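Local coordinates for putative major capsid protein (Cafeteriavirus-dependent mavirus, PDB 6G44), which probably forms the outer shell of the virophage particle, as a double jelly-roll major capsid protein whose copies assemble into trimers, at residues C[79-84]-C[257-262]; C[184-189]-C[196-201]; C[331-336]-C[427-432]. All coordinates share one frame; numbering follows the deposited sequence. Where two conformers were deposited one is given.

Contact 1: residues C[79-84]-C[257-262]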
loop_
_atom_site.group_PDB
_atom_site.type_symbol
_atom_site.label_atom_id
_atom_site.label_comp_id
_atom_site.label_asym_id
_atom_site.label_seq_id
_atom_site.Cartn_x
_atom_site.Cartn_y
_atom_site.Cartn_z
ATOM N N PHE C 79 16.157 -19.697 19.585
ATOM C CA PHE C 79 17.270 -19.518 20.505
ATOM C C PHE C 79 16.864 -18.582 21.607
ATOM O O PHE C 79 15.817 -17.916 21.535
ATOM C CB PHE C 79 18.480 -18.953 19.767
ATOM C CG PHE C 79 18.194 -17.647 19.040
ATOM C CD1 PHE C 79 18.325 -16.425 19.691
ATOM C CD2 PHE C 79 17.741 -17.662 17.722
ATOM C CE1 PHE C 79 18.046 -15.231 19.026
ATOM C CE2 PHE C 79 17.453 -16.473 17.052
ATOM C CZ PHE C 79 17.606 -15.269 17.715
ATOM N N THR C 80 17.717 -18.503 22.623
ATOM C CA THR C 80 17.591 -17.534 23.688
ATOM C C THR C 80 18.767 -16.573 23.592
ATOM O O THR C 80 19.901 -17.007 23.440
ATOM C CB THR C 80 17.571 -18.217 25.077
ATOM O OG1 THR C 80 16.445 -19.095 25.159
ATOM C CG2 THR C 80 17.515 -17.196 26.196
ATOM N N ALA C 81 18.496 -15.270 23.613
ATOM C CA ALA C 81 19.513 -14.227 23.675
ATOM C C ALA C 81 19.513 -13.607 25.050
ATOM O O ALA C 81 18.460 -13.187 25.540
ATOM C CB ALA C 81 19.238 -13.157 22.633
ATOM N N GLU C 82 20.702 -13.531 25.662
ATOM C CA GLU C 82 20.882 -12.799 26.909
ATOM C C GLU C 82 21.635 -11.521 26.615
ATOM O O GLU C 82 22.734 -11.568 26.091
ATOM C CB GLU C 82 21.663 -13.625 27.944
ATOM C CG GLU C 82 21.789 -12.886 29.276
ATOM C CD GLU C 82 22.432 -13.703 30.390
ATOM O OE1 GLU C 82 22.384 -13.231 31.538
ATOM O OE2 GLU C 82 22.993 -14.775 30.129
ATOM N N ILE C 83 21.015 -10.382 26.928
ATOM C CA ILE C 83 21.602 -9.071 26.683
ATOM C C ILE C 83 22.023 -8.490 28.022
ATOM O O ILE C 83 21.184 -8.324 28.913
ATOM C CB ILE C 83 20.591 -8.094 26.019
ATOM C CG1 ILE C 83 20.064 -8.719 24.728
ATOM C CG2 ILE C 83 21.253 -6.746 25.836
ATOM C CD1 ILE C 83 18.869 -7.995 24.133
ATOM N N LYS C 84 23.321 -8.191 28.129
ATOM C CA LYS C 84 23.904 -7.656 29.367
ATOM C C LYS C 84 24.389 -6.227 29.190
ATOM O O LYS C 84 24.576 -5.748 28.062
ATOM C CB LYS C 84 25.081 -8.532 29.813
ATOM C CG LYS C 84 24.717 -9.990 30.015
ATOM C CD LYS C 84 25.954 -10.810 30.381
ATOM C CE LYS C 84 25.758 -12.279 30.083
ATOM N NZ LYS C 84 27.058 -13.011 29.930
ATOM N N PHE C 257 26.715 -3.292 24.618
ATOM C CA PHE C 257 26.038 -4.426 25.211
ATOM C C PHE C 257 26.825 -5.681 24.928
ATOM O O PHE C 257 27.544 -5.743 23.959
ATOM C CB PHE C 257 24.609 -4.505 24.657
ATOM C CG PHE C 257 23.850 -3.243 24.885
ATOM C CD1 PHE C 257 23.311 -2.964 26.143
ATOM C CD2 PHE C 257 23.754 -2.270 23.890
ATOM C CE1 PHE C 257 22.661 -1.772 26.388
ATOM C CE2 PHE C 257 23.116 -1.059 24.148
ATOM C CZ PHE C 257 22.573 -0.819 25.392
ATOM N N GLU C 258 26.696 -6.658 25.815
ATOM C CA GLU C 258 27.280 -7.982 25.613
ATOM C C GLU C 258 26.113 -8.931 25.481
ATOM O O GLU C 258 25.246 -8.958 26.344
ATOM C CB GLU C 258 28.120 -8.346 26.836
ATOM C CG GLU C 258 28.749 -9.727 26.807
ATOM C CD GLU C 258 29.540 -10.065 28.068
ATOM O OE1 GLU C 258 29.914 -9.157 28.838
ATOM O OE2 GLU C 258 29.785 -11.267 28.286
ATOM N N VAL C 259 26.079 -9.682 24.381
ATOM C CA VAL C 259 24.935 -10.540 24.073
ATOM C C VAL C 259 25.448 -11.932 23.819
ATOM O O VAL C 259 26.467 -12.107 23.133
ATOM C CB VAL C 259 24.165 -10.009 22.841
ATOM C CG1 VAL C 259 22.973 -10.898 22.546
ATOM C CG2 VAL C 259 23.741 -8.562 23.074
ATOM N N ASP C 260 24.764 -12.921 24.389
ATOM C CA ASP C 260 25.090 -14.349 24.239
ATOM C C ASP C 260 23.894 -15.120 23.697
ATOM O O ASP C 260 22.809 -14.911 24.205
ATOM C CB ASP C 260 25.438 -14.929 25.613
ATOM C CG ASP C 260 26.719 -14.351 26.186
ATOM O OD1 ASP C 260 27.699 -14.234 25.433
ATOM O OD2 ASP C 260 26.741 -14.037 27.385
ATOM N N ILE C 261 24.123 -16.056 22.779
ATOM C CA ILE C 261 23.102 -16.964 22.244
ATOM C C ILE C 261 23.279 -18.333 22.883
ATOM O O ILE C 261 24.408 -18.864 22.936
ATOM C CB ILE C 261 23.239 -17.096 20.717
ATOM C CG1 ILE C 261 23.207 -15.706 20.037
ATOM C CG2 ILE C 261 22.200 -18.048 20.106
ATOM C CD1 ILE C 261 21.900 -14.931 20.181
ATOM N N THR C 262 22.178 -18.878 23.362
ATOM C CA THR C 262 22.144 -20.234 23.905
ATOM C C THR C 262 20.925 -20.967 23.400
ATOM O O THR C 262 19.950 -20.356 22.934
ATOM C CB THR C 262 22.161 -20.234 25.449
ATOM O OG1 THR C 262 20.991 -19.586 25.977
ATOM C CG2 THR C 262 23.430 -19.570 25.979
HETATM O O HOH W 1 21.289 -16.900 26.272
#
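Ile261 and Phe79 meet on the apolar face of an antiparallel strand pair whose two faces illustrate how one sheet can serve both core and solvent. The CD1 methyl of Ile261 lies 3.9 Å from Phe79 CD1 and also reaches Ala81 CB, while its CG2 branch packs on Phe79 CB. Farther along this face Val259 CG2 sits beside Ile83 CG1 at 4.0 Å, the two side chains running the same way. The other face, with Thr80, Glu82 and Lys84 opposite Thr262, Asp260 and Glu258, is looser and polar. There the extended Lys84 side chain reaches diagonally over that face past Glu258 to Asp260; in the conformer given, NZ forms a 2.8 Å salt bridge with Asp260 OD2, and a long one, 3.6 Å, with Glu258 OE2. At the far end a water links Thr80 O to Thr262 OG1. Six backbone hydrogen bonds join the strands in the regular alternation of hydrogen-bonded and non-hydrogen-bonded pairs expected of a jelly-roll sheet; the longest, Glu258 N to Lys84 O, measures 3.2 Å. Helix 238-241 and strand 242-244 cover the apolar face through Pro238, Met241 and Ile242, and strand 195-205 continues the sheet beyond strand 74-84.

Contact 2: residues C[184-189]-C[196-201]; sequences YYIHPR and VKIDFV
His187 and Asp199 meet on the polar side of this beta hairpin, an example of a side-chain bond that reinforces a backbone ladder diagonally, from just beyond its last bridged pair back to Asp199. The imidazole points NE2 at Asp199 OD1, 2.8 Å away with an N-H...O angle of 164°. The acceptor lies in the ring plane, the carboxylate is turned 76° against the ring, and the donor comes from above the carboxylate plane. Lys197 fixes the ring from another direction: its CB stands over one imidazole face, 3.7 Å from the centroid, in a CH-pi contact. His187 CG is anti to the carbonyl carbon (chi1 -62°), which swings the ring across toward strand 196-201. Tyr185 lies alongside Asp199 and presents the edge of its ring to the carboxylate, with CD2 3.7 Å from OD2.

The opposite face is mainly apolar. Ile186 CG1 and Ile198 CG1 lie 4.2 Å apart, their side chains running side by side. Val196 instead crosses Ile186 at a slant and, in the conformer given, touches its CG2 methyl. Backbone bonds tie Tyr185 to Asp199 in both directions, and His187 N to Lys197 O. Beyond these, a water accepts from Lys197 N and donates to His187 O at 2.8 Å, bridging the strands where they diverge toward the connecting loop.

Asp199 OD1 also bonds Thr80 OG1 on strand 74-84, the neighbour of strand 195-205 in the sheet. Ile198 and Phe200 pack on strand 96-98 through Ile96 and Leu98, while Tyr184 OH receives a hydrogen bond from Gly401 N of the second subunit, placing the strand 183-186 side of the hairpin at a subunit interface.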
loop_
_atom_site.group_PDB
_atom_site.type_symbol
_atom_site.label_atom_id
_atom_site.label_comp_id
_atom_site.label_asym_id
_atom_site.label_seq_id
_atom_site.Cartn_x
_atom_site.Cartn_y
_atom_site.Cartn_z
ATOM N N TYR C 184 8.076 -14.830 20.437
ATOM C CA TYR C 184 9.113 -14.390 21.369
ATOM C C TYR C 184 8.606 -14.642 22.793
ATOM O O TYR C 184 7.406 -14.761 23.044
ATOM C CB TYR C 184 9.481 -12.860 21.166
ATOM C CG TYR C 184 8.432 -12.025 21.842
ATOM C CD1 TYR C 184 7.130 -11.993 21.355
ATOM C CD2 TYR C 184 8.680 -11.385 23.063
ATOM C CE1 TYR C 184 6.122 -11.342 22.035
ATOM C CE2 TYR C 184 7.680 -10.711 23.733
ATOM C CZ TYR C 184 6.389 -10.702 23.226
ATOM O OH TYR C 184 5.370 -10.094 23.945
ATOM N N TYR C 185 9.543 -14.640 23.742
ATOM C CA TYR C 185 9.187 -14.654 25.166
ATOM C C TYR C 185 10.270 -13.983 25.984
ATOM O O TYR C 185 11.416 -14.425 25.946
ATOM C CB TYR C 185 8.984 -16.072 25.684
ATOM C CG TYR C 185 8.639 -16.081 27.169
ATOM C CD1 TYR C 185 7.464 -15.504 27.621
ATOM C CD2 TYR C 185 9.519 -16.627 28.101
ATOM C CE1 TYR C 185 7.143 -15.495 28.969
ATOM C CE2 TYR C 185 9.206 -16.617 29.461
ATOM C CZ TYR C 185 8.026 -16.042 29.876
ATOM O OH TYR C 185 7.688 -15.989 31.229
ATOM N N ILE C 186 9.903 -12.948 26.722
ATOM C CA ILE C 186 10.821 -12.255 27.648
ATOM C C ILE C 186 10.736 -12.922 29.011
ATOM O O ILE C 186 9.658 -13.002 29.612
ATOM C CB ILE C 186 10.463 -10.768 27.801
ATOM C CG1 ILE C 186 10.511 -10.071 26.436
ATOM C CG2 ILE C 186 11.428 -10.081 28.760
ATOM C CD1 ILE C 186 9.792 -8.741 26.403
ATOM N N HIS C 187 11.887 -13.391 29.501
ATOM C CA HIS C 187 11.932 -14.014 30.818
ATOM C C HIS C 187 11.706 -12.932 31.861
ATOM O O HIS C 187 12.080 -11.768 31.665
ATOM C CB HIS C 187 13.287 -14.661 31.054
ATOM C CG HIS C 187 13.645 -15.773 30.105
ATOM N ND1 HIS C 187 14.544 -16.760 30.456
ATOM C CD2 HIS C 187 13.312 -16.021 28.812
ATOM C CE1 HIS C 187 14.720 -17.581 29.439
ATOM N NE2 HIS C 187 13.982 -17.155 28.423
ATOM N N PRO C 188 11.104 -13.290 33.006
ATOM C CA PRO C 188 10.936 -12.316 34.084
ATOM C C PRO C 188 12.245 -11.622 34.487
ATOM O O PRO C 188 13.304 -12.260 34.539
ATOM C CB PRO C 188 10.409 -13.190 35.238
ATOM C CG PRO C 188 9.616 -14.245 34.527
ATOM C CD PRO C 188 10.485 -14.587 33.349
ATOM N N ARG C 189 12.145 -10.320 34.742
ATOM C CA ARG C 189 13.278 -9.484 35.107
ATOM C C ARG C 189 13.218 -9.184 36.604
ATOM O O ARG C 189 12.197 -8.766 37.105
ATOM C CB ARG C 189 13.247 -8.174 34.321
ATOM C CG ARG C 189 13.293 -8.347 32.811
ATOM C CD ARG C 189 13.010 -7.024 32.123
ATOM N NE ARG C 189 14.121 -6.080 32.265
ATOM C CZ ARG C 189 14.087 -4.794 31.914
ATOM N NH1 ARG C 189 12.982 -4.240 31.436
ATOM N NH2 ARG C 189 15.172 -4.038 32.056
ATOM N N VAL C 196 18.638 -9.000 30.298
ATOM C CA VAL C 196 17.358 -9.587 29.942
ATOM C C VAL C 196 17.606 -10.840 29.096
ATOM O O VAL C 196 18.582 -10.888 28.359
ATOM C CB VAL C 196 16.466 -8.536 29.224
ATOM C CG1 VAL C 196 17.000 -8.178 27.846
ATOM C CG2 VAL C 196 15.021 -8.993 29.129
ATOM N N LYS C 197 16.729 -11.836 29.236
ATOM C CA LYS C 197 16.765 -13.018 28.379
ATOM C C LYS C 197 15.477 -13.039 27.573
ATOM O O LYS C 197 14.401 -12.905 28.131
ATOM C CB LYS C 197 16.912 -14.319 29.179
ATOM C CG LYS C 197 18.323 -14.576 29.652
ATOM C CD LYS C 197 18.403 -15.880 30.443
ATOM C CE LYS C 197 19.829 -16.179 30.870
ATOM N NZ LYS C 197 19.891 -17.554 31.455
ATOM N N ILE C 198 15.629 -13.229 26.271
ATOM C CA ILE C 198 14.489 -13.281 25.341
ATOM C C ILE C 198 14.624 -14.528 24.456
ATOM O O ILE C 198 15.667 -14.744 23.820
ATOM C CB ILE C 198 14.413 -12.019 24.444
ATOM C CG1 ILE C 198 14.464 -10.773 25.311
ATOM C CG2 ILE C 198 13.139 -12.056 23.583
ATOM C CD1 ILE C 198 14.571 -9.474 24.559
ATOM N N ASP C 199 13.568 -15.323 24.401
ATOM C CA ASP C 199 13.456 -16.436 23.473
ATOM C C ASP C 199 12.889 -15.889 22.161
ATOM O O ASP C 199 11.948 -15.077 22.173
ATOM C CB ASP C 199 12.503 -17.514 23.986
ATOM C CG ASP C 199 12.870 -18.034 25.368
ATOM O OD1 ASP C 199 14.062 -17.938 25.763
ATOM O OD2 ASP C 199 11.952 -18.528 26.060
ATOM N N PHE C 200 13.455 -16.324 21.058
ATOM C CA PHE C 200 12.996 -15.966 19.695
ATOM C C PHE C 200 12.749 -17.222 18.866
ATOM O O PHE C 200 13.463 -18.229 19.008
ATOM C CB PHE C 200 14.062 -15.173 18.953
ATOM C CG PHE C 200 14.337 -13.802 19.500
ATOM C CD1 PHE C 200 13.641 -12.713 19.029
ATOM C CD2 PHE C 200 15.327 -13.592 20.453
ATOM C CE1 PHE C 200 13.913 -11.461 19.485
ATOM C CE2 PHE C 200 15.587 -12.332 20.945
ATOM C CZ PHE C 200 14.895 -11.245 20.438
ATOM N N VAL C 201 11.787 -17.149 17.947
ATOM C CA VAL C 201 11.582 -18.149 16.900
ATOM C C VAL C 201 11.384 -17.374 15.601
ATOM O O VAL C 201 10.508 -16.488 15.555
ATOM C CB VAL C 201 10.370 -19.045 17.131
ATOM C CG1 VAL C 201 10.276 -20.095 16.056
ATOM C CG2 VAL C 201 10.435 -19.724 18.482
HETATM O O HOH W 2 14.820 -11.417 31.341
#

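Contact 3: residues C[331-336]-C[427-432]; sequences VPSMFA and FFRPSD
Met334 fits its bent end between Phe427 and Arg429, a clear case of a flexible side chain shaped to two unlike neighbours. With CG anti to the backbone N (chi1 -167°) and the chain turned at chi3, SD lies obliquely beside the Phe427 ring in a Met-aromatic contact, 3.8 Å from CD1. The CE methyl then settles over the centre of the Arg429 guanidinium, 3.4 Å from CZ. Ala336 CB adds a small bump against the same Phe427 ring, touching CE1 at 3.8 Å.

On the other face of the strands Phe335 presses its CB onto one face of the Phe428 ring, 3.8 Å from the centroid; the two ring planes are 21° apart but slid so far that they barely overlap. The Pro430 ring fills the hollow lined by Val331 CG1, Pro332 O and Ser333 O. This packing buries Pro332 O without a hydrogen-bond partner. A water joins Ser333 O to Arg429 NH1, meeting the guanidinium at its edge, and paired backbone bonds hold Phe335 to Phe428 where two antiparallel strands of a jelly-roll sheet meet end to start.

Arg429 NE donates a hydrogen bond to Asn385 OD1. Ser333 and Met334 form a classic beta bulge opposite Ile475 of strand 464-482; Met450 of strand 448-457 packs on Phe335 and Phe428, and Leu381 of helix 375-384 on Phe428.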
loop_
_atom_site.group_PDB
_atom_site.type_symbol
_atom_site.label_atom_id
_atom_site.label_comp_id
_atom_site.label_asym_id
_atom_site.label_seq_id
_atom_site.Cartn_x
_atom_site.Cartn_y
_atom_site.Cartn_z
ATOM N N VAL C 331 28.455 -10.053 -20.589
ATOM C CA VAL C 331 27.845 -8.793 -20.131
ATOM C C VAL C 331 26.692 -9.103 -19.157
ATOM O O VAL C 331 25.687 -9.671 -19.573
ATOM C CB VAL C 331 27.344 -7.975 -21.329
ATOM C CG1 VAL C 331 26.749 -6.646 -20.857
ATOM C CG2 VAL C 331 28.478 -7.715 -22.328
ATOM N N PRO C 332 26.862 -8.770 -17.851
ATOM C CA PRO C 332 25.742 -8.991 -16.918
ATOM C C PRO C 332 24.507 -8.147 -17.186
ATOM O O PRO C 332 24.571 -7.099 -17.814
ATOM C CB PRO C 332 26.324 -8.613 -15.558
ATOM C CG PRO C 332 27.807 -8.779 -15.716
ATOM C CD PRO C 332 28.074 -8.358 -17.126
ATOM N N SER C 333 23.406 -8.617 -16.639
ATOM C CA SER C 333 22.126 -7.929 -16.693
ATOM C C SER C 333 22.093 -6.669 -15.852
ATOM O O SER C 333 21.468 -5.661 -16.263
ATOM C CB SER C 333 21.036 -8.876 -16.195
ATOM O OG SER C 333 19.773 -8.230 -16.123
ATOM N N MET C 334 22.735 -6.708 -14.693
ATOM C CA MET C 334 22.685 -5.562 -13.794
ATOM C C MET C 334 23.934 -5.518 -12.934
ATOM O O MET C 334 24.566 -6.541 -12.678
ATOM C CB MET C 334 21.423 -5.605 -12.908
ATOM C CG MET C 334 21.129 -4.295 -12.154
ATOM S SD MET C 334 19.603 -4.310 -11.155
ATOM C CE MET C 334 18.345 -4.331 -12.407
ATOM N N PHE C 335 24.266 -4.312 -12.486
ATOM C CA PHE C 335 25.318 -4.055 -11.548
ATOM C C PHE C 335 24.776 -3.339 -10.335
ATOM O O PHE C 335 23.748 -2.654 -10.423
ATOM C CB PHE C 335 26.403 -3.166 -12.198
ATOM C CG PHE C 335 27.085 -3.821 -13.353
ATOM C CD1 PHE C 335 28.182 -4.628 -13.103
ATOM C CD2 PHE C 335 26.624 -3.664 -14.648
ATOM C CE1 PHE C 335 28.832 -5.272 -14.135
ATOM C CE2 PHE C 335 27.294 -4.310 -15.703
ATOM C CZ PHE C 335 28.382 -5.106 -15.416
ATOM N N ALA C 336 25.469 -3.485 -9.216
ATOM C CA ALA C 336 25.126 -2.749 -7.987
ATOM C C ALA C 336 26.412 -2.181 -7.397
ATOM O O ALA C 336 27.410 -2.917 -7.253
ATOM C CB ALA C 336 24.410 -3.626 -6.976
ATOM N N PHE C 427 21.885 0.701 -8.403
ATOM C CA PHE C 427 21.650 -0.360 -9.367
ATOM C C PHE C 427 21.637 0.245 -10.752
ATOM O O PHE C 427 20.930 1.245 -10.982
ATOM C CB PHE C 427 20.309 -1.059 -9.105
ATOM C CG PHE C 427 20.255 -1.820 -7.807
ATOM C CD1 PHE C 427 20.760 -3.111 -7.725
ATOM C CD2 PHE C 427 19.670 -1.275 -6.652
ATOM C CE1 PHE C 427 20.681 -3.827 -6.543
ATOM C CE2 PHE C 427 19.582 -2.011 -5.477
ATOM C CZ PHE C 427 20.120 -3.284 -5.420
ATOM N N PHE C 428 22.440 -0.295 -11.682
ATOM C CA PHE C 428 22.409 0.160 -13.090
ATOM C C PHE C 428 22.613 -1.011 -14.039
ATOM O O PHE C 428 23.256 -2.003 -13.674
ATOM C CB PHE C 428 23.423 1.293 -13.364
ATOM C CG PHE C 428 24.867 0.843 -13.413
ATOM C CD1 PHE C 428 25.447 0.452 -14.609
ATOM C CD2 PHE C 428 25.674 0.870 -12.265
ATOM C CE1 PHE C 428 26.767 0.018 -14.649
ATOM C CE2 PHE C 428 26.992 0.474 -12.316
ATOM C CZ PHE C 428 27.547 0.038 -13.515
ATOM N N ARG C 429 21.990 -0.919 -15.205
ATOM C CA ARG C 429 22.047 -1.954 -16.244
ATOM C C ARG C 429 22.988 -1.478 -17.355
ATOM O O ARG C 429 23.192 -0.273 -17.523
ATOM C CB ARG C 429 20.656 -2.151 -16.837
ATOM C CG ARG C 429 19.590 -2.583 -15.849
ATOM C CD ARG C 429 18.266 -2.655 -16.546
ATOM N NE ARG C 429 17.160 -3.005 -15.658
ATOM C CZ ARG C 429 16.767 -4.233 -15.367
ATOM N NH1 ARG C 429 17.351 -5.291 -15.910
ATOM N NH2 ARG C 429 15.726 -4.419 -14.568
ATOM N N PRO C 430 23.507 -2.387 -18.175
ATOM C CA PRO C 430 24.339 -1.927 -19.302
ATOM C C PRO C 430 23.575 -0.981 -20.244
ATOM O O PRO C 430 24.162 -0.029 -20.790
ATOM C CB PRO C 430 24.774 -3.232 -19.979
ATOM C CG PRO C 430 23.933 -4.292 -19.430
ATOM C CD PRO C 430 23.459 -3.857 -18.078
ATOM N N SER C 431 22.273 -1.182 -20.386
ATOM C CA SER C 431 21.447 -0.283 -21.204
ATOM C C SER C 431 21.349 1.130 -20.632
ATOM O O SER C 431 21.151 2.082 -21.387
ATOM C CB SER C 431 20.075 -0.899 -21.458
ATOM O OG SER C 431 19.392 -1.260 -20.264
ATOM N N ASP C 432 21.535 1.293 -19.332
ATOM C CA ASP C 432 21.547 2.647 -18.742
ATOM C C ASP C 432 22.742 3.480 -19.164
ATOM O O ASP C 432 22.722 4.703 -19.020
ATOM C CB ASP C 432 21.477 2.597 -17.217
ATOM C CG ASP C 432 20.194 1.998 -16.708
ATOM O OD1 ASP C 432 19.120 2.244 -17.324
ATOM O OD2 ASP C 432 20.248 1.254 -15.699
HETATM O O HOH W 3 19.474 -5.546 -18.070
#

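In the fold
Contacts 1 and 2 belong to one sheet, in which strands 74-84 and 195-205 are neighbours; their centres lie 10 Å apart, and side-chain and backbone bonds join them directly. Both are partly buried, pairing an apolar face with a polar one: a lysine salt-bridge network in contact 1, a histidine-carboxylate bond in contact 2. Contact 3 belongs to another sheet on the opposite side of the chain's centre, its own centre about 41 and 45 Å from those of contacts 1 and 2, within the family's C-terminal domain. It is buried and relies on aromatic, sulfur and proline packing. Contacts 2 and 3 also lie close to other subunits, whereas contact 1 touches none.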